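Local coordinates for endo-1,3-beta-glucanase (Streptomyces sioyaensis, PDB 3DGT), which is the catalytic domain of a family 16 glycoside hydrolase that probably cleaves 1,3-beta-glucan chains internally, at residues Gly78-Gly83 with Thr260-Pro265. Numbering follows the deposited sequence.
Sequences GNWTSG and TEPGHP
The backbones of 78-83 and 260-265 stay well apart, the nearest CA atoms being those of Trp80 and Pro262 at 8.5 Å, and no hydrogen bond joins them. From 78-83, only Trp80 spans the gap. Its CG lies anti to the carbonyl carbon (chi1 -78°), and the indole reaches across with its six-membered ring leading. The outer carbons of that ring meet three consecutive residues. CZ2 of Trp80 lies 3.8 Å from CG2 of Thr260, which approaches obliquely. CZ3 of Trp80 meets CB of Pro262 at 3.7 Å, the two side chains crossing at about a right angle, with CB oblique to the indole. Between them, CH2 of Trp80 faces the backbone, 4.2 Å from C of Glu261, which sits at the ring edge and near its plane. CH2 of Trp80 is also 3.7 Å from CA of Pro262. The contact ties the start of strand 80-87 to the loop that precedes strand 266-276, in the beta-sandwich (jelly-roll) fold of glycoside hydrolase family 16. It lies away from the magnesium site. Pro72, Arg74, Pro256 and Met244 also touch the buried indole. An alanine in place of Trp80 would probably open a gap beside Thr260 and Pro262 and cost 260-265 its contact with 78-83. Thr260 turns its methyl to the indole because CG2 is anti to its backbone N, while its OG1 hydrogen-bonds to O of Ala117. Within the loop, NE2 of His264 donates to OE1 of Glu261 over 2.8 Å. The bond is nearly straight (164°), with OE1 close to the imidazole plane. The CA-CB bond of Glu261 points away from 78-83, and its backbone O accepts a hydrogen bond from OH of Tyr119.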
# COMPACT_ATOMS: atom_id res chain seq x y z
N GLY A 78 4.46 12.50 -23.56
CA GLY A 78 5.10 12.74 -22.26
C GLY A 78 4.19 12.59 -21.05
O GLY A 78 4.59 12.92 -19.93
N ASN A 79 2.97 12.08 -21.28
CA ASN A 79 1.99 11.91 -20.20
C ASN A 79 2.19 10.58 -19.50
O ASN A 79 2.22 9.52 -20.14
CB ASN A 79 0.56 11.92 -20.75
CG ASN A 79 0.21 13.21 -21.46
OD1 ASN A 79 -0.25 13.18 -22.61
ND2 ASN A 79 0.41 14.33 -20.80
N TRP A 80 2.28 10.64 -18.17
CA TRP A 80 2.35 9.43 -17.36
C TRP A 80 0.98 8.92 -16.97
O TRP A 80 0.11 9.70 -16.58
CB TRP A 80 3.17 9.68 -16.09
CG TRP A 80 4.66 9.69 -16.32
CD1 TRP A 80 5.46 10.78 -16.49
CD2 TRP A 80 5.52 8.54 -16.40
NE1 TRP A 80 6.76 10.39 -16.68
CE2 TRP A 80 6.83 9.02 -16.63
CE3 TRP A 80 5.30 7.16 -16.32
CZ2 TRP A 80 7.92 8.17 -16.76
CZ3 TRP A 80 6.40 6.30 -16.45
CH2 TRP A 80 7.70 6.81 -16.66
N THR A 81 0.80 7.60 -17.08
CA THR A 81 -0.36 6.92 -16.52
C THR A 81 0.11 5.79 -15.63
O THR A 81 1.22 5.31 -15.77
CB THR A 81 -1.31 6.33 -17.61
OG1 THR A 81 -0.56 5.53 -18.53
CG2 THR A 81 -2.03 7.45 -18.35
N SER A 82 -0.73 5.39 -14.68
CA SER A 82 -0.44 4.21 -13.87
C SER A 82 -1.74 3.63 -13.34
O SER A 82 -2.82 3.98 -13.83
CB SER A 82 0.52 4.57 -12.73
OG SER A 82 1.07 3.39 -12.18
N GLY A 83 -1.63 2.74 -12.36
CA GLY A 83 -2.80 2.09 -11.76
C GLY A 83 -2.86 2.29 -10.27
O GLY A 83 -1.83 2.42 -9.59
N THR A 260 13.69 8.61 -16.66
CA THR A 260 12.83 7.59 -16.06
C THR A 260 12.26 6.67 -17.14
O THR A 260 11.68 7.15 -18.11
CB THR A 260 11.69 8.24 -15.26
OG1 THR A 260 12.25 9.13 -14.30
CG2 THR A 260 10.85 7.18 -14.53
N GLU A 261 12.44 5.37 -16.94
CA GLU A 261 11.92 4.36 -17.87
C GLU A 261 10.53 3.88 -17.47
O GLU A 261 10.37 3.36 -16.37
CB GLU A 261 12.82 3.14 -17.90
CG GLU A 261 14.08 3.27 -18.67
CD GLU A 261 14.86 1.97 -18.70
OE1 GLU A 261 14.37 0.94 -18.16
OE2 GLU A 261 15.96 1.96 -19.27
N PRO A 262 9.54 4.01 -18.36
CA PRO A 262 8.24 3.41 -18.08
C PRO A 262 8.32 1.90 -18.27
O PRO A 262 9.35 1.36 -18.70
CB PRO A 262 7.35 4.01 -19.17
CG PRO A 262 8.29 4.16 -20.34
CD PRO A 262 9.58 4.65 -19.69
N GLY A 263 7.23 1.21 -17.93
CA GLY A 263 7.10 -0.19 -18.30
C GLY A 263 7.62 -1.21 -17.31
O GLY A 263 7.70 -2.40 -17.64
N HIS A 264 7.95 -0.77 -16.10
CA HIS A 264 8.39 -1.68 -15.04
C HIS A 264 7.28 -1.89 -14.03
O HIS A 264 7.03 -1.02 -13.20
CB HIS A 264 9.66 -1.15 -14.36
CG HIS A 264 10.81 -1.01 -15.31
ND1 HIS A 264 11.57 -2.08 -15.72
CD2 HIS A 264 11.32 0.08 -15.93
CE1 HIS A 264 12.51 -1.66 -16.54
NE2 HIS A 264 12.38 -0.35 -16.69
N PRO A 265 6.59 -3.05 -14.10
CA PRO A 265 5.44 -3.25 -13.20
C PRO A 265 5.79 -3.57 -11.76
O PRO A 265 6.82 -4.20 -11.49
CB PRO A 265 4.72 -4.45 -13.82
CG PRO A 265 5.83 -5.26 -14.45
CD PRO A 265 6.77 -4.19 -15.02